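Side-chain contacts in 2-keto-3-deoxygluconate kinase (PDB 2AFB), which probably phosphorylates the sugar acid 2-keto-3-deoxygluconate at the expense of ATP, as a member of the pfkB (ribokinase) family of carbohydrate kinases: residues G19-R24 with A46-A51; L25-P28 with R32-Q35; A139-F144 with V200-A205; D161-A166 with I194-Y199. All coordinates share one frame; numbering follows the deposited sequence.

Contact 1 of 4, residues G19-R24 with A46-A51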
loop_
_atom_site.group_PDB
_atom_site.type_symbol
_atom_site.label_atom_id
_atom_site.label_comp_id
_atom_site.label_asym_id
_atom_site.label_seq_id
_atom_site.Cartn_x
_atom_site.Cartn_y
_atom_site.Cartn_z
ATOM N N GLY A 19 7.152 -32.596 -1.649
ATOM C CA GLY A 19 7.660 -32.002 -0.442
ATOM C C GLY A 19 6.634 -31.107 0.203
ATOM O O GLY A 19 5.443 -31.374 0.099
ATOM N N GLU A 20 7.120 -30.074 0.891
ATOM C CA GLU A 20 6.260 -29.111 1.627
ATOM C C GLU A 20 6.201 -27.752 0.991
ATOM O O GLU A 20 7.234 -27.174 0.663
ATOM C CB GLU A 20 6.732 -28.937 3.093
ATOM C CG GLU A 20 5.931 -27.892 3.863
ATOM C CD GLU A 20 6.003 -27.998 5.403
ATOM O OE1 GLU A 20 7.062 -28.361 5.946
ATOM O OE2 GLU A 20 5.014 -27.648 6.080
ATOM N N ILE A 21 4.991 -27.237 0.866
ATOM C CA ILE A 21 4.779 -25.861 0.515
ATOM C C ILE A 21 4.244 -25.091 1.717
ATOM O O ILE A 21 3.393 -25.574 2.474
ATOM C CB ILE A 21 3.898 -25.733 -0.742
ATOM C CG1 ILE A 21 3.934 -24.281 -1.226
ATOM C CG2 ILE A 21 2.481 -26.252 -0.487
ATOM C CD1 ILE A 21 3.294 -24.001 -2.527
HETATM N N MSE A 22 4.818 -23.917 1.935
HETATM C CA MSE A 22 4.518 -23.129 3.093
HETATM C C MSE A 22 3.990 -21.789 2.690
HETATM O O MSE A 22 4.339 -21.271 1.628
HETATM C CB MSE A 22 5.762 -22.881 3.926
HETATM C CG MSE A 22 6.285 -24.093 4.506
HETATM SE SE MSE A 22 7.974 -23.796 5.396
HETATM C CE MSE A 22 9.246 -23.542 3.770
ATOM N N LEU A 23 3.188 -21.223 3.582
ATOM C CA LEU A 23 2.884 -19.792 3.528
ATOM C C LEU A 23 4.122 -18.967 3.872
ATOM O O LEU A 23 4.701 -19.179 4.935
ATOM C CB LEU A 23 1.803 -19.464 4.540
ATOM C CG LEU A 23 1.538 -17.940 4.755
ATOM C CD1 LEU A 23 0.948 -17.232 3.572
ATOM C CD2 LEU A 23 0.618 -17.762 5.959
ATOM N N ARG A 24 4.504 -18.014 3.012
ATOM C CA ARG A 24 5.627 -17.144 3.294
ATOM C C ARG A 24 5.157 -15.710 3.604
ATOM O O ARG A 24 4.408 -15.106 2.853
ATOM C CB ARG A 24 6.588 -17.109 2.155
ATOM C CG ARG A 24 7.953 -16.592 2.574
ATOM C CD ARG A 24 8.842 -16.364 1.363
ATOM N NE ARG A 24 8.749 -15.009 0.900
ATOM C CZ ARG A 24 9.487 -14.446 -0.051
ATOM N NH1 ARG A 24 10.412 -15.113 -0.733
ATOM N NH2 ARG A 24 9.280 -13.163 -0.315
ATOM N N ALA A 46 11.011 -25.777 -1.488
ATOM C CA ALA A 46 12.074 -26.224 -2.430
ATOM C C ALA A 46 11.523 -26.998 -3.648
ATOM O O ALA A 46 11.684 -26.573 -4.810
ATOM C CB ALA A 46 13.105 -27.086 -1.678
ATOM N N GLU A 47 10.820 -28.088 -3.365
ATOM C CA GLU A 47 10.245 -28.923 -4.422
ATOM C C GLU A 47 9.031 -28.301 -5.106
ATOM O O GLU A 47 8.852 -28.480 -6.319
ATOM C CB GLU A 47 9.960 -30.350 -3.931
ATOM C CG GLU A 47 11.160 -31.022 -3.206
ATOM C CD GLU A 47 11.156 -30.804 -1.682
ATOM O OE1 GLU A 47 10.422 -29.902 -1.160
ATOM O OE2 GLU A 47 11.893 -31.540 -1.009
ATOM N N ALA A 48 8.272 -27.463 -4.404
ATOM C CA ALA A 48 7.200 -26.717 -5.068
ATOM C C ALA A 48 7.768 -25.743 -6.082
ATOM O O ALA A 48 7.224 -25.593 -7.161
ATOM C CB ALA A 48 6.251 -25.996 -4.089
ATOM N N ASN A 49 8.861 -25.096 -5.724
ATOM C CA ASN A 49 9.495 -24.121 -6.571
ATOM C C ASN A 49 10.026 -24.780 -7.874
ATOM O O ASN A 49 9.942 -24.207 -8.977
ATOM C CB ASN A 49 10.631 -23.433 -5.831
ATOM C CG ASN A 49 10.201 -22.695 -4.537
ATOM O OD1 ASN A 49 9.029 -22.407 -4.298
ATOM N ND2 ASN A 49 11.197 -22.377 -3.708
ATOM N N VAL A 50 10.506 -25.998 -7.749
ATOM C CA VAL A 50 10.978 -26.784 -8.903
ATOM C C VAL A 50 9.818 -27.091 -9.835
ATOM O O VAL A 50 9.908 -26.918 -11.061
ATOM C CB VAL A 50 11.690 -28.080 -8.441
ATOM C CG1 VAL A 50 12.071 -28.959 -9.647
ATOM C CG2 VAL A 50 12.902 -27.730 -7.635
ATOM N N ALA A 51 8.713 -27.530 -9.267
ATOM C CA ALA A 51 7.528 -27.817 -10.057
ATOM C C ALA A 51 7.075 -26.553 -10.804
ATOM O O ALA A 51 6.681 -26.590 -11.974
ATOM C CB ALA A 51 6.383 -28.341 -9.139
HETATM O O HOH W 1 10.005 -29.937 1.447
HETATM O O HOH W 2 8.239 -28.161 -1.682
#
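Glu47 reaches from the first turn of helix 46-56 to the backbone at Gly19 and Glu20, and its conformation explains how. CG stands beside the backbone N (chi1 -50°), and the chain then bends at chi2 (92°), which lays OE1 3.5 Å from Gly19 CA, close against the backbone of a residue with no side chain.

No direct hydrogen bond crosses; two waters do the joining. Water 1 accepts from Glu20 N and donates to Glu47 OE1 at 2.6 Å. Water 2 donates to Glu20 O and to the same OE1, at 2.8 Å, while accepting from Ala48 N, an amide in the first turn of the helix. The other carboxylate oxygen, OE2, is bonded to Thr148 OG1 and Ser145 OG, which fixes the rotation of the group.

This is where the chain leaves strand 14-18 of the large central sheet of the ribokinase-type fold and crosses to strand 22-26 of the small four-stranded sheet, with the start of helix 46-56 alongside. Beyond the waters the contact turns apolar: Ile21 is extended, with CG1 anti to the backbone N (chi1 -169°), and its CD1 lies 3.9 Å from the methyl CB of Ala48. The carboxylate of Glu20 has partners elsewhere: it pairs with Arg117 and bonds to Ser120 OG.

Contact 2 of 4, residues L25-P28 with R32-Q35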
loop_
_atom_site.group_PDB
_atom_site.type_symbol
_atom_site.label_atom_id
_atom_site.label_comp_id
_atom_site.label_asym_id
_atom_site.label_seq_id
_atom_site.Cartn_x
_atom_site.Cartn_y
_atom_site.Cartn_z
ATOM N N LEU A 25 5.645 -15.194 4.723
ATOM C CA LEU A 25 5.223 -13.898 5.232
ATOM C C LEU A 25 6.461 -13.043 5.318
ATOM O O LEU A 25 7.366 -13.365 6.071
ATOM C CB LEU A 25 4.555 -14.043 6.555
ATOM C CG LEU A 25 3.216 -14.823 6.650
ATOM C CD1 LEU A 25 2.821 -14.845 8.084
ATOM C CD2 LEU A 25 2.077 -14.245 5.798
ATOM N N SER A 26 6.544 -11.994 4.499
ATOM C CA SER A 26 7.732 -11.134 4.498
ATOM C C SER A 26 7.354 -9.678 4.632
ATOM O O SER A 26 6.406 -9.258 3.974
ATOM C CB SER A 26 8.605 -11.344 3.253
ATOM O OG SER A 26 7.791 -11.280 2.092
ATOM N N PRO A 27 8.055 -8.910 5.534
ATOM C CA PRO A 27 7.706 -7.526 5.556
ATOM C C PRO A 27 8.144 -6.848 4.233
ATOM O O PRO A 27 9.088 -7.306 3.605
ATOM C CB PRO A 27 8.501 -6.979 6.745
ATOM C CG PRO A 27 8.944 -8.180 7.591
ATOM C CD PRO A 27 9.087 -9.243 6.553
ATOM N N PRO A 28 7.474 -5.769 3.848
ATOM C CA PRO A 28 7.880 -5.002 2.676
ATOM C C PRO A 28 9.074 -4.090 2.926
ATOM O O PRO A 28 9.335 -3.661 4.079
ATOM C CB PRO A 28 6.619 -4.168 2.330
ATOM C CG PRO A 28 5.898 -3.978 3.725
ATOM C CD PRO A 28 6.281 -5.199 4.541
ATOM N N ARG A 32 12.026 -5.019 9.141
ATOM C CA ARG A 32 12.127 -6.145 10.023
ATOM C C ARG A 32 10.741 -6.483 10.588
ATOM O O ARG A 32 9.837 -5.692 10.585
ATOM C CB ARG A 32 13.147 -5.868 11.146
ATOM C CG ARG A 32 14.503 -5.523 10.617
ATOM C CD ARG A 32 15.657 -5.781 11.575
ATOM N NE ARG A 32 15.801 -7.193 11.802
ATOM C CZ ARG A 32 16.713 -7.737 12.613
ATOM N NH1 ARG A 32 17.561 -6.996 13.317
ATOM N NH2 ARG A 32 16.725 -9.044 12.754
ATOM N N ILE A 33 10.598 -7.708 11.027
ATOM C CA ILE A 33 9.341 -8.186 11.571
ATOM C C ILE A 33 8.824 -7.277 12.663
ATOM O O ILE A 33 7.649 -6.923 12.676
ATOM C CB ILE A 33 9.469 -9.657 12.061
ATOM C CG1 ILE A 33 9.679 -10.567 10.837
ATOM C CG2 ILE A 33 8.227 -10.056 12.875
ATOM C CD1 ILE A 33 10.432 -11.989 11.064
ATOM N N PHE A 34 9.719 -6.861 13.540
ATOM C CA PHE A 34 9.375 -6.066 14.711
ATOM C C PHE A 34 8.666 -4.772 14.367
ATOM O O PHE A 34 7.868 -4.217 15.163
ATOM C CB PHE A 34 10.671 -5.699 15.461
ATOM C CG PHE A 34 10.449 -4.957 16.743
ATOM C CD1 PHE A 34 9.849 -5.573 17.826
ATOM C CD2 PHE A 34 10.858 -3.639 16.877
ATOM C CE1 PHE A 34 9.669 -4.868 19.028
ATOM C CE2 PHE A 34 10.671 -2.938 18.063
ATOM C CZ PHE A 34 10.064 -3.547 19.126
ATOM N N GLN A 35 9.034 -4.238 13.226
ATOM C CA GLN A 35 8.584 -2.915 12.866
ATOM C C GLN A 35 7.370 -2.865 11.913
ATOM O O GLN A 35 6.840 -1.820 11.662
ATOM C CB GLN A 35 9.775 -2.074 12.375
ATOM C CG GLN A 35 10.335 -2.325 11.059
ATOM C CD GLN A 35 11.761 -1.718 10.875
ATOM O OE1 GLN A 35 12.579 -2.345 10.267
ATOM N NE2 GLN A 35 11.995 -0.476 11.311
#
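The ring of Pro27 meets the backbone between Arg32 and Ile33 through one corner, its CG. That atom lies 3.8 Å from Ile33 N and 3.9 Å from the carbonyl carbon of Arg32, so the proline abuts chiefly the peptide link. Its one side-chain neighbour across the contact is a little farther off, Ile33 CG1, 4.1 Å from Pro27 CG. The isoleucine carries CG1 beside its own backbone N (chi1 -68°), on the part of the residue that the proline approaches, while CG2 is turned anti to that nitrogen.

The 3-10 turn that receives the proline is tied together from within. Gln35 N bonds to Arg32 O at 3.1 Å, and the side chain answers in the reverse direction: Arg32 N donates to Gln35 OE1 at 3.0 Å, almost perfectly straight at 177°, in the carbonyl plane and on a lone pair. The guanidinium of Arg32 heads elsewhere, to Glu103 and to Val331 O and Glu336 of a neighbouring subunit.

Together the segments form the turn that leads from strand 22-26 back to strand 38-44, its antiparallel partner at one edge of the small sheet. Since no hydrogen bond spans the two segments, what joins them here is van der Waals contact with a proline corner, and the polar bonds serve the turn itself, Glu103 of strand 99-103 and the neighbouring subunit.

Contact 3 of 4, residues A139-F144 with V200-A205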
loop_
_atom_site.group_PDB
_atom_site.type_symbol
_atom_site.label_atom_id
_atom_site.label_comp_id
_atom_site.label_asym_id
_atom_site.label_seq_id
_atom_site.Cartn_x
_atom_site.Cartn_y
_atom_site.Cartn_z
ATOM N N ALA A 139 5.269 -40.931 -15.605
ATOM C CA ALA A 139 6.208 -39.855 -15.252
ATOM C C ALA A 139 7.555 -40.048 -15.954
ATOM O O ALA A 139 8.072 -41.148 -15.999
ATOM C CB ALA A 139 6.422 -39.783 -13.712
ATOM N N ARG A 140 8.117 -38.974 -16.472
ATOM C CA ARG A 140 9.459 -39.038 -17.063
ATOM C C ARG A 140 10.499 -38.690 -16.000
ATOM O O ARG A 140 11.695 -38.954 -16.175
ATOM C CB ARG A 140 9.599 -38.048 -18.218
ATOM C CG ARG A 140 8.387 -37.946 -19.132
ATOM C CD ARG A 140 8.505 -38.775 -20.376
ATOM N NE ARG A 140 9.127 -38.056 -21.499
ATOM C CZ ARG A 140 8.548 -37.754 -22.676
ATOM N NH1 ARG A 140 7.268 -38.040 -22.959
ATOM N NH2 ARG A 140 9.271 -37.140 -23.600
ATOM N N TRP A 141 10.039 -38.109 -14.890
ATOM C CA TRP A 141 10.946 -37.546 -13.882
ATOM C C TRP A 141 10.284 -37.388 -12.535
ATOM O O TRP A 141 9.113 -37.075 -12.470
ATOM C CB TRP A 141 11.456 -36.166 -14.311
ATOM C CG TRP A 141 12.768 -35.796 -13.720
ATOM C CD1 TRP A 141 12.998 -35.373 -12.441
ATOM C CD2 TRP A 141 14.051 -35.784 -14.378
ATOM N NE1 TRP A 141 14.326 -35.102 -12.262
ATOM C CE2 TRP A 141 14.992 -35.314 -13.444
ATOM C CE3 TRP A 141 14.467 -36.023 -15.680
ATOM C CZ2 TRP A 141 16.340 -35.138 -13.758
ATOM C CZ3 TRP A 141 15.834 -35.895 -15.995
ATOM C CH2 TRP A 141 16.745 -35.465 -15.038
ATOM N N PHE A 142 11.086 -37.655 -11.489
ATOM C CA PHE A 142 10.749 -37.469 -10.080
ATOM C C PHE A 142 11.889 -36.763 -9.327
ATOM O O PHE A 142 13.066 -37.153 -9.387
ATOM C CB PHE A 142 10.459 -38.792 -9.402
ATOM C CG PHE A 142 10.091 -38.648 -7.976
ATOM C CD1 PHE A 142 8.907 -38.074 -7.621
ATOM C CD2 PHE A 142 10.966 -39.040 -6.970
ATOM C CE1 PHE A 142 8.573 -37.939 -6.283
ATOM C CE2 PHE A 142 10.629 -38.881 -5.623
ATOM C CZ PHE A 142 9.439 -38.364 -5.288
ATOM N N HIS A 143 11.506 -35.713 -8.641
ATOM C CA HIS A 143 12.422 -34.851 -7.901
ATOM C C HIS A 143 12.042 -34.707 -6.419
ATOM O O HIS A 143 10.876 -34.499 -6.112
ATOM C CB HIS A 143 12.503 -33.456 -8.550
ATOM C CG HIS A 143 13.430 -32.547 -7.828
ATOM N ND1 HIS A 143 14.797 -32.690 -7.896
ATOM C CD2 HIS A 143 13.190 -31.555 -6.935
ATOM C CE1 HIS A 143 15.360 -31.779 -7.122
ATOM N NE2 HIS A 143 14.402 -31.103 -6.501
ATOM N N PHE A 144 13.039 -34.816 -5.517
ATOM C CA PHE A 144 12.857 -34.562 -4.071
ATOM C C PHE A 144 14.076 -33.845 -3.557
ATOM O O PHE A 144 15.095 -33.771 -4.273
ATOM C CB PHE A 144 12.584 -35.849 -3.224
ATOM C CG PHE A 144 13.764 -36.817 -3.118
ATOM C CD1 PHE A 144 14.127 -37.633 -4.192
ATOM C CD2 PHE A 144 14.483 -36.929 -1.934
ATOM C CE1 PHE A 144 15.196 -38.513 -4.077
ATOM C CE2 PHE A 144 15.534 -37.768 -1.819
ATOM C CZ PHE A 144 15.903 -38.566 -2.891
ATOM N N VAL A 200 19.026 -42.552 -6.867
ATOM C CA VAL A 200 19.160 -41.219 -7.456
ATOM C C VAL A 200 20.046 -41.246 -8.686
ATOM O O VAL A 200 21.148 -41.773 -8.628
ATOM C CB VAL A 200 19.737 -40.223 -6.433
ATOM C CG1 VAL A 200 20.019 -38.864 -7.070
ATOM C CG2 VAL A 200 18.769 -40.063 -5.242
ATOM N N ASP A 201 19.577 -40.650 -9.777
ATOM C CA ASP A 201 20.348 -40.565 -11.050
ATOM C C ASP A 201 21.107 -39.233 -11.256
ATOM O O ASP A 201 22.186 -39.186 -11.842
ATOM C CB ASP A 201 19.383 -40.773 -12.236
ATOM C CG ASP A 201 18.600 -42.081 -12.127
ATOM O OD1 ASP A 201 19.243 -43.151 -12.147
ATOM O OD2 ASP A 201 17.357 -42.043 -11.974
ATOM N N VAL A 202 20.507 -38.160 -10.762
ATOM C CA VAL A 202 20.993 -36.792 -10.932
ATOM C C VAL A 202 21.062 -36.134 -9.549
ATOM O O VAL A 202 20.038 -36.018 -8.872
ATOM C CB VAL A 202 20.017 -36.007 -11.800
ATOM C CG1 VAL A 202 20.491 -34.522 -11.936
ATOM C CG2 VAL A 202 19.829 -36.715 -13.156
ATOM N N LEU A 203 22.264 -35.695 -9.172
ATOM C CA LEU A 203 22.527 -35.016 -7.883
ATOM C C LEU A 203 22.655 -33.539 -8.091
ATOM O O LEU A 203 23.347 -33.084 -9.020
ATOM C CB LEU A 203 23.841 -35.515 -7.280
ATOM C CG LEU A 203 24.102 -35.066 -5.842
ATOM C CD1 LEU A 203 23.188 -35.791 -4.876
ATOM C CD2 LEU A 203 25.554 -35.336 -5.459
ATOM N N ILE A 204 21.960 -32.791 -7.242
ATOM C CA ILE A 204 22.018 -31.343 -7.214
ATOM C C ILE A 204 22.472 -30.995 -5.792
ATOM O O ILE A 204 21.962 -31.563 -4.810
ATOM C CB ILE A 204 20.642 -30.723 -7.567
ATOM C CG1 ILE A 204 20.274 -31.129 -8.988
ATOM C CG2 ILE A 204 20.688 -29.240 -7.458
ATOM C CD1 ILE A 204 18.811 -31.332 -9.203
ATOM N N ALA A 205 23.468 -30.124 -5.698
ATOM C CA ALA A 205 24.079 -29.795 -4.415
ATOM C C ALA A 205 24.920 -28.523 -4.470
ATOM O O ALA A 205 25.113 -27.927 -5.533
ATOM C CB ALA A 205 24.949 -30.936 -3.972
#
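Three side chains of strand 139-145 touch three from the 200-205 segment, one to one. Trp141 meets Val202 through the far end of its six-membered ring, CH2 lying 3.8 Å from Val202 CG2, and the two side chains cross at about a right angle. His143 and Ile204 cross in the same manner, with CE1 of the imidazole 4.1 Å from Ile204 CD1. Phe144 brings CZ to within 4.0 Å of Val200 CG2.

These reaches are long because strand 172-176 lies between the two strands in the sheet, and the closest CA atoms, those of His143 and Val200, are 9.3 Å apart. Trp141 and His143, alternate residues of one strand, share a face and both extend with CG anti to the backbone N (chi1 -154° and -180°). Phe144 belongs to the other face.

The intervening strand also positions the rings: Ser174 OG is hydrogen-bonded to both Trp141 NE1 and His143 ND1. Farther out, Trp141 packs on Ile299 and Leu303 of helix 290-304, which also meets Ile204 through Ala295, while Phe144 lies against Leu159 of helix 155-169. Helices thus cover both faces of this part of the sheet, where the strands run parallel, the alpha/beta layering of ribokinase-like kinases.

Across the two segments the contact is apolar in character. Phe144 on Val200 is purely so; in the other two pairs, with NE1 and ND1 satisfied by Ser174, carbon atoms of the Trp141 and His143 rings are left to pack on Val202 and Ile204.

Contact 4 of 4, residues D161-A166 with I194-Y199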
loop_
_atom_site.group_PDB
_atom_site.type_symbol
_atom_site.label_atom_id
_atom_site.label_comp_id
_atom_site.label_asym_id
_atom_site.label_seq_id
_atom_site.Cartn_x
_atom_site.Cartn_y
_atom_site.Cartn_z
ATOM N N ASP A 161 8.849 -45.145 -0.343
ATOM C CA ASP A 161 7.712 -45.665 -1.136
ATOM C C ASP A 161 7.780 -45.096 -2.540
ATOM O O ASP A 161 7.706 -45.837 -3.510
ATOM C CB ASP A 161 6.344 -45.273 -0.563
ATOM C CG ASP A 161 5.972 -46.029 0.714
ATOM O OD1 ASP A 161 6.535 -47.110 0.980
ATOM O OD2 ASP A 161 5.110 -45.520 1.473
ATOM N N ALA A 162 7.899 -43.774 -2.644
ATOM C CA ALA A 162 7.959 -43.114 -3.967
ATOM C C ALA A 162 9.143 -43.595 -4.808
ATOM O O ALA A 162 9.042 -43.782 -6.021
ATOM C CB ALA A 162 8.033 -41.559 -3.818
ATOM N N LEU A 163 10.267 -43.798 -4.159
ATOM C CA LEU A 163 11.495 -44.087 -4.888
ATOM C C LEU A 163 11.510 -45.538 -5.400
ATOM O O LEU A 163 12.073 -45.851 -6.450
ATOM C CB LEU A 163 12.683 -43.839 -3.976
ATOM C CG LEU A 163 13.029 -42.401 -3.671
ATOM C CD1 LEU A 163 14.044 -42.307 -2.516
ATOM C CD2 LEU A 163 13.558 -41.745 -4.929
ATOM N N LYS A 164 10.905 -46.430 -4.633
ATOM C CA LYS A 164 10.758 -47.804 -5.069
ATOM C C LYS A 164 9.871 -47.884 -6.296
ATOM O O LYS A 164 10.184 -48.595 -7.224
ATOM C CB LYS A 164 10.179 -48.663 -3.964
ATOM C CG LYS A 164 11.200 -49.021 -2.900
ATOM C CD LYS A 164 10.612 -50.009 -1.919
ATOM C CE LYS A 164 11.453 -50.170 -0.653
ATOM N NZ LYS A 164 10.565 -50.558 0.509
ATOM N N VAL A 165 8.758 -47.172 -6.312
ATOM C CA VAL A 165 7.933 -47.124 -7.531
ATOM C C VAL A 165 8.631 -46.460 -8.726
ATOM O O VAL A 165 8.553 -46.924 -9.861
ATOM C CB VAL A 165 6.622 -46.397 -7.268
ATOM C CG1 VAL A 165 5.792 -46.269 -8.569
ATOM C CG2 VAL A 165 5.836 -47.160 -6.188
ATOM N N ALA A 166 9.283 -45.345 -8.483
ATOM C CA ALA A 166 10.060 -44.702 -9.519
ATOM C C ALA A 166 10.996 -45.722 -10.130
ATOM O O ALA A 166 11.110 -45.816 -11.324
ATOM C CB ALA A 166 10.852 -43.576 -8.927
ATOM N N ILE A 194 22.110 -41.379 2.542
ATOM C CA ILE A 194 23.069 -42.195 1.804
ATOM C C ILE A 194 22.336 -43.373 1.204
ATOM O O ILE A 194 22.436 -43.575 0.007
ATOM C CB ILE A 194 24.323 -42.551 2.650
ATOM C CG1 ILE A 194 25.283 -41.374 2.577
ATOM C CG2 ILE A 194 25.018 -43.843 2.156
ATOM C CD1 ILE A 194 26.290 -41.263 3.705
ATOM N N PRO A 195 21.527 -44.104 2.001
ATOM C CA PRO A 195 20.707 -45.144 1.368
ATOM C C PRO A 195 19.850 -44.703 0.186
ATOM O O PRO A 195 19.737 -45.432 -0.764
ATOM C CB PRO A 195 19.836 -45.660 2.519
ATOM C CG PRO A 195 20.704 -45.480 3.711
ATOM C CD PRO A 195 21.327 -44.088 3.458
ATOM N N PHE A 196 19.303 -43.489 0.212
ATOM C CA PHE A 196 18.483 -43.034 -0.905
ATOM C C PHE A 196 19.296 -42.820 -2.186
ATOM O O PHE A 196 18.741 -42.801 -3.283
ATOM C CB PHE A 196 17.749 -41.736 -0.551
ATOM C CG PHE A 196 16.661 -41.881 0.493
ATOM C CD1 PHE A 196 15.922 -43.058 0.647
ATOM C CD2 PHE A 196 16.341 -40.809 1.290
ATOM C CE1 PHE A 196 14.908 -43.157 1.604
ATOM C CE2 PHE A 196 15.328 -40.905 2.259
ATOM C CZ PHE A 196 14.612 -42.072 2.409
HETATM N N MSE A 197 20.608 -42.642 -2.070
HETATM C CA MSE A 197 21.406 -42.364 -3.256
HETATM C C MSE A 197 21.352 -43.507 -4.245
HETATM O O MSE A 197 21.477 -43.245 -5.425
HETATM C CB MSE A 197 22.858 -42.039 -2.905
HETATM C CG MSE A 197 23.054 -40.747 -2.153
HETATM SE SE MSE A 197 22.211 -39.062 -2.899
HETATM C CE MSE A 197 20.525 -38.918 -1.837
ATOM N N GLU A 198 21.140 -44.751 -3.782
ATOM C CA GLU A 198 20.911 -45.944 -4.663
ATOM C C GLU A 198 19.851 -45.709 -5.733
ATOM O O GLU A 198 19.925 -46.257 -6.829
ATOM C CB GLU A 198 20.422 -47.174 -3.865
ATOM C CG GLU A 198 21.413 -47.740 -2.856
ATOM N N TYR A 199 18.849 -44.909 -5.394
ATOM C CA TYR A 199 17.759 -44.580 -6.307
ATOM C C TYR A 199 17.969 -43.314 -7.131
ATOM O O TYR A 199 17.161 -43.030 -7.989
ATOM C CB TYR A 199 16.476 -44.379 -5.516
ATOM C CG TYR A 199 16.041 -45.569 -4.717
ATOM C CD1 TYR A 199 15.472 -46.670 -5.335
ATOM C CD2 TYR A 199 16.164 -45.583 -3.328
ATOM C CE1 TYR A 199 15.044 -47.785 -4.587
ATOM C CE2 TYR A 199 15.731 -46.677 -2.570
ATOM C CZ TYR A 199 15.172 -47.777 -3.202
ATOM O OH TYR A 199 14.752 -48.874 -2.447
#
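This is a partly buried, mainly apolar contact between two helical pieces on one face of the central sheet: helix 155-169 and the irregular end of helix 186-196. Leu163 and Tyr199 carry most of it. The leucine lays CB over one face of the phenol ring, in a CH-pi contact 4.1 Å from the ring centroid and 20° off the normal, displaced toward the rim beside Tyr199 CG. Its CD1 runs on to Phe196 CD1, 3.8 Å away, and its CD2 comes 4.0 Å from Tyr199 CB, so one branched side chain spans both aromatics. With CG beside the backbone N (chi1 -59°), the tyrosine ring turns toward the helix, and its hydroxyl end meets the aliphatic part of Lys164, Lys164 CG lying 3.6 Å from Tyr199 OH.

The lysine is on the exposed side; Leu163 and Phe196 are buried. Within its segment, Tyr199 N bonds to Phe196 O at 3.0 Å, an i to i-3 bond where the backbone angles are helical but the regular bonding is missing.

Inward, Leu163 and Ala166 rest on Val173 of strand 172-176. Met197, a selenomethionine, packs on Cys175 of that strand and on Tyr244 of helix 230-244, while Ala162 and Val165 lie against Trp132 of helix 132-135.

From the N terminus, contact 1 comes first: it closes a loop of 21 residues in which the chain passes through the small sheet and returns to helix 46-56. Contact 2 falls within that loop, a short turn at the far end of strand 22-26. Contact 3 opens much later and bridges two strands of the large sheet; contact 4 lies within its span, so helix 155-169 and the end of helix 186-196 pair over the strands it joins. The two meet where Phe144 CE1 touches Leu163 CD2. Contact 1 reaches contact 3 through Val50 on His143 and Glu47 on Phe144, whereas contact 2 lies remote, about 35 Å from contact 3 between centres.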